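Local structure of L-lysine 6-monooxygenase (Pseudomonas syringae pv. tomato, 5CQF) at residues A24-A29 with G119-Q124; V253-H258 with H404-S409. The protein probably catalyses the FAD- and NADP-dependent hydroxylation of the side-chain amine of L-lysine, a step of siderophore biosynthesis. All blocks are in the same frame, centred on the assembly; numbering follows the deposited sequence.

Contact 1 of 2, residues A24-A29 with G119-Q124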
ATOM      1  N   ALA A  24      -9.142  28.258 -10.263  1.00 38.53           N
ATOM      2  CA  ALA A  24      -8.164  29.031 -11.001  1.00 37.65           C
ATOM      3  C   ALA A  24      -8.159  30.494 -10.576  1.00 36.99           C
ATOM      4  O   ALA A  24      -7.091  31.054 -10.296  1.00 36.33           O
ATOM      5  CB  ALA A  24      -8.419  28.896 -12.496  1.00 40.02           C
ATOM      6  N   GLY A  25      -9.335  31.122 -10.528  1.00 37.31           N
ATOM      7  CA  GLY A  25      -9.425  32.527 -10.084  1.00 36.24           C
ATOM      8  C   GLY A  25      -9.088  32.691  -8.606  1.00 37.33           C
ATOM      9  O   GLY A  25      -8.561  33.721  -8.169  1.00 38.91           O
ATOM     10  N   ILE A  26      -9.403  31.687  -7.805  1.00 36.59           N
ATOM     11  CA  ILE A  26      -9.091  31.772  -6.383  1.00 36.08           C
ATOM     12  C   ILE A  26      -7.591  31.744  -6.188  1.00 35.54           C
ATOM     13  O   ILE A  26      -7.028  32.496  -5.372  1.00 36.15           O
ATOM     14  CB  ILE A  26      -9.761  30.643  -5.622  1.00 36.00           C
ATOM     15  CG1 ILE A  26     -11.256  30.921  -5.521  1.00 37.31           C
ATOM     16  CG2 ILE A  26      -9.167  30.513  -4.239  1.00 37.50           C
ATOM     17  CD1 ILE A  26     -12.085  29.704  -5.261  1.00 37.82           C
ATOM     18  N   ALA A  27      -6.945  30.883  -6.965  1.00 33.95           N
ATOM     19  CA  ALA A  27      -5.503  30.769  -6.922  1.00 33.70           C
ATOM     20  C   ALA A  27      -4.866  32.075  -7.256  1.00 34.98           C
ATOM     21  O   ALA A  27      -3.898  32.432  -6.645  1.00 35.56           O
ATOM     22  CB  ALA A  27      -5.018  29.712  -7.899  1.00 32.80           C
ATOM     23  N   LEU A  28      -5.388  32.760  -8.279  1.00 37.11           N
ATOM     24  CA  LEU A  28      -4.891  34.082  -8.671  1.00 38.55           C
ATOM     25  C   LEU A  28      -5.089  35.110  -7.588  1.00 39.36           C
ATOM     26  O   LEU A  28      -4.172  35.866  -7.306  1.00 41.68           O
ATOM     27  CB  LEU A  28      -5.595  34.564  -9.930  1.00 39.27           C
ATOM     28  CG  LEU A  28      -5.100  35.875 -10.484  1.00 39.66           C
ATOM     29  CD1 LEU A  28      -3.678  35.780 -11.003  1.00 39.57           C
ATOM     30  CD2 LEU A  28      -6.067  36.288 -11.572  1.00 41.84           C
ATOM     31  N   ALA A  29      -6.282  35.169  -7.009  1.00 39.34           N
ATOM     32  CA  ALA A  29      -6.511  36.061  -5.853  1.00 41.52           C
ATOM     33  C   ALA A  29      -5.570  35.772  -4.711  1.00 41.73           C
ATOM     34  O   ALA A  29      -5.098  36.701  -4.060  1.00 41.98           O
ATOM     35  CB  ALA A  29      -7.943  35.976  -5.365  1.00 42.83           C
ATOM     36  N   GLY A 119     -13.430  26.080  -0.309  1.00 38.54           N
ATOM     37  CA  GLY A 119     -14.345  27.075   0.323  1.00 38.16           C
ATOM     38  C   GLY A 119     -13.630  27.853   1.419  1.00 38.79           C
ATOM     39  O   GLY A 119     -13.848  29.040   1.601  1.00 40.18           O
ATOM     40  N   TRP A 120     -12.739  27.198   2.149  1.00 37.37           N
ATOM     41  CA  TRP A 120     -12.049  27.873   3.227  1.00 38.23           C
ATOM     42  C   TRP A 120     -11.121  28.945   2.689  1.00 38.88           C
ATOM     43  O   TRP A 120     -10.972  30.011   3.294  1.00 41.29           O
ATOM     44  CB  TRP A 120     -11.320  26.836   4.086  1.00 37.60           C
ATOM     45  CG  TRP A 120     -10.422  27.339   5.160  1.00 38.57           C
ATOM     46  CD1 TRP A 120     -10.747  27.525   6.484  1.00 39.72           C
ATOM     47  CD2 TRP A 120      -9.015  27.602   5.061  1.00 37.76           C
ATOM     48  NE1 TRP A 120      -9.640  27.933   7.184  1.00 39.25           N
ATOM     49  CE2 TRP A 120      -8.571  28.002   6.336  1.00 37.65           C
ATOM     50  CE3 TRP A 120      -8.092  27.564   4.011  1.00 36.35           C
ATOM     51  CZ2 TRP A 120      -7.247  28.366   6.588  1.00 37.46           C
ATOM     52  CZ3 TRP A 120      -6.782  27.936   4.263  1.00 35.51           C
ATOM     53  CH2 TRP A 120      -6.373  28.330   5.538  1.00 36.33           C
ATOM     54  N   VAL A 121     -10.486  28.688   1.557  1.00 38.30           N
ATOM     55  CA  VAL A 121      -9.645  29.721   0.925  1.00 38.78           C
ATOM     56  C   VAL A 121     -10.501  30.802   0.284  1.00 40.99           C
ATOM     57  O   VAL A 121     -10.270  32.000   0.461  1.00 40.69           O
ATOM     58  CB  VAL A 121      -8.731  29.179  -0.195  1.00 36.99           C
ATOM     59  CG1 VAL A 121      -7.865  30.311  -0.732  1.00 37.27           C
ATOM     60  CG2 VAL A 121      -7.831  28.084   0.321  1.00 36.71           C
ATOM     61  N   SER A 122     -11.477  30.375  -0.494  1.00 43.15           N
ATOM     62  CA  SER A 122     -12.365  31.332  -1.157  1.00 47.23           C
ATOM     63  C   SER A 122     -12.881  32.376  -0.170  1.00 49.08           C
ATOM     64  O   SER A 122     -12.677  33.571  -0.366  1.00 51.32           O
ATOM     65  CB  SER A 122     -13.521  30.597  -1.846  1.00 47.68           C
ATOM     66  OG  SER A 122     -14.415  31.525  -2.391  1.00 50.65           O
ATOM     67  N   ARG A 123     -13.482  31.917   0.919  1.00 52.19           N
ATOM     68  CA  ARG A 123     -14.019  32.812   1.970  1.00 57.51           C
ATOM     69  C   ARG A 123     -13.062  33.868   2.474  1.00 55.60           C
ATOM     70  O   ARG A 123     -13.497  34.798   3.121  1.00 59.19           O
ATOM     71  CB  ARG A 123     -14.411  32.015   3.210  1.00 61.25           C
ATOM     72  CG  ARG A 123     -15.807  31.454   3.184  1.00 66.59           C
ATOM     73  CD  ARG A 123     -16.117  30.792   4.524  1.00 72.59           C
ATOM     74  NE  ARG A 123     -15.720  29.376   4.574  1.00 75.87           N
ATOM     75  CZ  ARG A 123     -14.910  28.813   5.485  1.00 78.28           C
ATOM     76  NH1 ARG A 123     -14.349  29.531   6.472  1.00 81.54           N
ATOM     77  NH2 ARG A 123     -14.653  27.503   5.406  1.00 73.87           N
ATOM     78  N   GLN A 124     -11.764  33.664   2.291  1.00 52.12           N
ATOM     79  CA  GLN A 124     -10.763  34.582   2.806  1.00 50.37           C
ATOM     80  C   GLN A 124     -10.264  35.537   1.758  1.00 50.12           C
ATOM     81  O   GLN A 124      -9.659  36.531   2.125  1.00 50.37           O
ATOM     82  CB  GLN A 124      -9.548  33.821   3.350  1.00 50.05           C
ATOM     83  CG  GLN A 124      -9.803  33.009   4.599  1.00 49.73           C
ATOM     84  CD  GLN A 124      -8.576  32.249   5.009  1.00 48.17           C
ATOM     85  OE1 GLN A 124      -7.673  32.810   5.613  1.00 48.53           O
ATOM     86  NE2 GLN A 124      -8.520  30.966   4.654  1.00 46.92           N
TER

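Contact 2 of 2, residues V253-H258 with H404-S409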
ATOM      1  N   VAL A 253       3.564  13.271 -14.221  1.00 37.76           N
ATOM      2  CA  VAL A 253       4.749  14.035 -14.587  1.00 38.05           C
ATOM      3  C   VAL A 253       4.574  15.499 -14.255  1.00 37.01           C
ATOM      4  O   VAL A 253       3.451  15.939 -14.069  1.00 36.88           O
ATOM      5  CB  VAL A 253       5.063  13.935 -16.093  1.00 38.89           C
ATOM      6  CG1 VAL A 253       5.542  12.534 -16.429  1.00 41.57           C
ATOM      7  CG2 VAL A 253       3.862  14.304 -16.943  1.00 38.67           C
ATOM      8  N   PHE A 254       5.682  16.231 -14.178  1.00 36.88           N
ATOM      9  CA  PHE A 254       5.645  17.672 -13.925  1.00 37.83           C
ATOM     10  C   PHE A 254       5.238  18.326 -15.227  1.00 38.04           C
ATOM     11  O   PHE A 254       6.069  18.483 -16.131  1.00 39.19           O
ATOM     12  CB  PHE A 254       6.997  18.189 -13.433  1.00 36.82           C
ATOM     13  CG  PHE A 254       6.993  19.628 -13.002  1.00 37.16           C
ATOM     14  CD1 PHE A 254       6.186  20.064 -11.966  1.00 37.59           C
ATOM     15  CD2 PHE A 254       7.823  20.557 -13.626  1.00 38.58           C
ATOM     16  CE1 PHE A 254       6.188  21.386 -11.565  1.00 38.27           C
ATOM     17  CE2 PHE A 254       7.831  21.887 -13.240  1.00 38.24           C
ATOM     18  CZ  PHE A 254       7.020  22.302 -12.202  1.00 39.19           C
ATOM     19  N   ALA A 255       3.949  18.661 -15.329  1.00 37.35           N
ATOM     20  CA  ALA A 255       3.372  19.215 -16.570  1.00 38.47           C
ATOM     21  C   ALA A 255       4.111  20.414 -17.157  1.00 38.60           C
ATOM     22  O   ALA A 255       4.321  20.449 -18.361  1.00 39.41           O
ATOM     23  CB  ALA A 255       1.904  19.583 -16.372  1.00 39.40           C
ATOM     24  N   PRO A 256       4.523  21.395 -16.329  1.00 37.95           N
ATOM     25  CA  PRO A 256       5.220  22.529 -16.944  1.00 39.48           C
ATOM     26  C   PRO A 256       6.430  22.190 -17.833  1.00 38.14           C
ATOM     27  O   PRO A 256       6.676  22.928 -18.786  1.00 38.36           O
ATOM     28  CB  PRO A 256       5.645  23.386 -15.746  1.00 39.32           C
ATOM     29  CG  PRO A 256       4.573  23.096 -14.757  1.00 41.57           C
ATOM     30  CD  PRO A 256       4.312  21.612 -14.894  1.00 40.12           C
ATOM     31  N   ASP A 257       7.160  21.115 -17.534  1.00 38.00           N
ATOM     32  CA  ASP A 257       8.254  20.684 -18.412  1.00 40.47           C
ATOM     33  C   ASP A 257       7.757  20.248 -19.790  1.00 39.66           C
ATOM     34  O   ASP A 257       8.452  20.451 -20.794  1.00 37.73           O
ATOM     35  CB  ASP A 257       9.013  19.517 -17.819  1.00 42.66           C
ATOM     36  CG  ASP A 257       9.838  19.901 -16.605  1.00 45.87           C
ATOM     37  OD1 ASP A 257       9.966  21.110 -16.270  1.00 47.98           O
ATOM     38  OD2 ASP A 257      10.374  18.952 -15.996  1.00 48.00           O
ATOM     39  N   HIS A 258       6.572  19.634 -19.816  1.00 38.65           N
ATOM     40  CA  HIS A 258       5.939  19.196 -21.058  1.00 41.56           C
ATOM     41  C   HIS A 258       5.317  20.386 -21.790  1.00 40.31           C
ATOM     42  O   HIS A 258       5.382  20.451 -23.002  1.00 37.63           O
ATOM     43  CB  HIS A 258       4.947  18.057 -20.786  1.00 42.44           C
ATOM     44  CG  HIS A 258       5.624  16.846 -20.212  1.00 46.87           C
ATOM     45  ND1 HIS A 258       5.897  15.714 -20.956  1.00 48.57           N
ATOM     46  CD2 HIS A 258       6.173  16.628 -18.989  1.00 48.67           C
ATOM     47  CE1 HIS A 258       6.574  14.852 -20.217  1.00 48.36           C
ATOM     48  NE2 HIS A 258       6.748  15.379 -19.018  1.00 50.64           N
ATOM     49  N   HIS A 404      -0.992  24.312 -25.641  1.00 39.98           N
ATOM     50  CA  HIS A 404       0.018  23.912 -24.661  1.00 39.13           C
ATOM     51  C   HIS A 404       0.389  22.439 -24.671  1.00 40.20           C
ATOM     52  O   HIS A 404       1.226  22.025 -23.891  1.00 39.48           O
ATOM     53  CB  HIS A 404      -0.424  24.325 -23.260  1.00 38.69           C
ATOM     54  CG  HIS A 404      -0.815  25.761 -23.163  1.00 39.27           C
ATOM     55  ND1 HIS A 404       0.107  26.778 -23.161  1.00 40.64           N
ATOM     56  CD2 HIS A 404      -2.027  26.357 -23.081  1.00 41.56           C
ATOM     57  CE1 HIS A 404      -0.512  27.945 -23.090  1.00 41.40           C
ATOM     58  NE2 HIS A 404      -1.811  27.720 -23.021  1.00 40.63           N
ATOM     59  N   GLY A 405      -0.214  21.646 -25.553  1.00 41.27           N
ATOM     60  CA  GLY A 405       0.114  20.229 -25.632  1.00 43.55           C
ATOM     61  C   GLY A 405      -0.510  19.334 -24.570  1.00 44.73           C
ATOM     62  O   GLY A 405      -0.333  18.112 -24.609  1.00 43.64           O
ATOM     63  N   ILE A 406      -1.265  19.928 -23.648  1.00 46.93           N
ATOM     64  CA  ILE A 406      -1.928  19.182 -22.578  1.00 50.57           C
ATOM     65  C   ILE A 406      -3.391  19.593 -22.404  1.00 49.27           C
ATOM     66  O   ILE A 406      -3.757  20.767 -22.480  1.00 46.68           O
ATOM     67  CB  ILE A 406      -1.235  19.387 -21.226  1.00 53.59           C
ATOM     68  CG1 ILE A 406       0.221  18.939 -21.287  1.00 59.62           C
ATOM     69  CG2 ILE A 406      -1.941  18.585 -20.146  1.00 54.97           C
ATOM     70  CD1 ILE A 406       1.036  19.433 -20.095  1.00 62.15           C
ATOM     71  N   SER A 407      -4.205  18.587 -22.134  1.00 52.53           N
ATOM     72  CA  SER A 407      -5.632  18.737 -21.875  1.00 55.64           C
ATOM     73  C   SER A 407      -5.834  19.588 -20.614  1.00 51.84           C
ATOM     74  O   SER A 407      -4.967  19.615 -19.743  1.00 48.66           O
ATOM     75  CB  SER A 407      -6.244  17.329 -21.756  1.00 60.28           C
ATOM     76  OG  SER A 407      -7.497  17.356 -21.130  1.00 71.32           O
ATOM     77  N   ASP A 408      -6.934  20.328 -20.537  1.00 50.84           N
ATOM     78  CA  ASP A 408      -7.139  21.192 -19.378  1.00 52.17           C
ATOM     79  C   ASP A 408      -7.465  20.345 -18.157  1.00 50.32           C
ATOM     80  O   ASP A 408      -8.191  19.374 -18.257  1.00 50.60           O
ATOM     81  CB  ASP A 408      -8.228  22.248 -19.598  1.00 53.06           C
ATOM     82  CG  ASP A 408      -8.128  23.405 -18.577  1.00 55.38           C
ATOM     83  OD1 ASP A 408      -7.071  23.541 -17.905  1.00 53.30           O
ATOM     84  OD2 ASP A 408      -9.097  24.182 -18.438  1.00 57.55           O
ATOM     85  N   SER A 409      -6.902  20.711 -17.013  1.00 50.51           N
ATOM     86  CA  SER A 409      -6.975  19.884 -15.797  1.00 50.56           C
ATOM     87  C   SER A 409      -7.497  20.787 -14.716  1.00 49.23           C
ATOM     88  O   SER A 409      -7.256  21.988 -14.748  1.00 46.61           O
ATOM     89  CB  SER A 409      -5.572  19.404 -15.412  1.00 51.06           C
ATOM     90  OG  SER A 409      -5.596  18.228 -14.639  1.00 56.63           O
TER

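Contact 1 of 2, residues A24-A29 with G119-Q124
Next to the seam where Ile26 meets Val121 and Ser122, the indole of Trp120 carries Gln124 NE2 over the centre of one face, 3.2 Å above its plane. Gln124 NE2 also donates to Trp120 O at 3.0 Å: the N-H points almost straight at the oxygen (170°), and the oxygen lies in the amide plane, yet the donor stands 47° out of the carbonyl plane. Trp120 CA in turn lies against one face of the Arg123 guanidinium, toward its rim. Outside the two segments, Trp120 NE1 is hydrogen-bonded to Asp95 OD2, and the indole meets Tyr92 edge-to-face.

Helix 23-37 follows strand 16-19, and Gly25 completes a GxGxxG pattern with Gly20 and Gly22, consistent with the dinucleotide-binding beta-turn-alpha unit of a Rossmann-type domain that would hold FAD. The second helix, 111-125, comes closest at Ser122, whose CA is 6.2 Å from Ile26 CA. Between them the packing is apolar and uses both branches of Ile26. Ile26 CG2, anti to its own nitrogen, reaches Val121 CG1 at 3.7 Å, the two side chains crossing at a slant. Ile26 CD1, at the end of the other branch, rests 3.8 Å from Ser122 CB. Phe21 packs on both Ile26 and Ser122, while Phe87 touches Val121.

Contact 2 of 2, residues V253-H258 with H404-S409
Ala255 and Ile406 face each other with CA atoms 8.0 Å apart, and His258 and Gly405 do so at 7.5 Å, which sets the first turn of helix 255-264 beside an irregular chain that leaves helix 401-404 through Gly405 at a positive phi of 79°.

The side-chain contact is made by one methyl group. Ile406 CD1 lies 3.8 Å from Ala255 CB, and it also comes near Ala255 O and His258 CB, so it sits against the backbone and beta carbons of the helical turn. The torsions account for this reach: Ile406 CG1 lies anti to the carbonyl carbon (chi1 -59°), and a nearly extended chi2 of 166° carries CD1 outward to the helix. Val259, the residue after His258 in helix 255-264, also packs on Ile406.

The His258 ring turns away from Ile406. Its CD2 edge faces Phe254 O, which lies in the ring plane 3.4 Å from His258 CD2; the same oxygen accepts the backbone N-H of Asp257. Beyond the segments the imidazole meets Phe249 edge-to-face, and His258 packs on Leu243 of the second subunit. On the far side of the turn, Pro256 CD stands 3.6 Å above the centre of the Phe254 ring, with Asp257 CG at the edge of that ring and in its plane. Leu414 of helix 412-428 packs on both Ala255 and Pro256.

Helix 255-264 lies in the connection between strands 231-235 and 308-311 of one parallel sheet, whereas the 404-409 loop runs from strand 393-396 of the other toward helix 412-428; the contact joins these two parts, consistent with the two-dinucleotide-domain architecture of FAD- and NADP-using N-hydroxylases.

From the N terminus, the chain passes strand 16-19 into helix 23-37, and contact 1 then closes a loop of 89 residues, 39 of them in helices and few in strands, when helix 111-125 returns to it. Contact 2 opens later, at 253-258, and closes after a further 145 residues, about half of them helix or strand in similar shares; the two are therefore in series, neither nested nor crossed. Their centres lie 22 Å apart and their nearest atoms about 7 Å, without touching. Helix 412-428 spans the gap: Met415 packs on Ala24 and Ala27 of contact 1, while Leu417 packs on Phe254 of contact 2, so one C-terminal helix borders both.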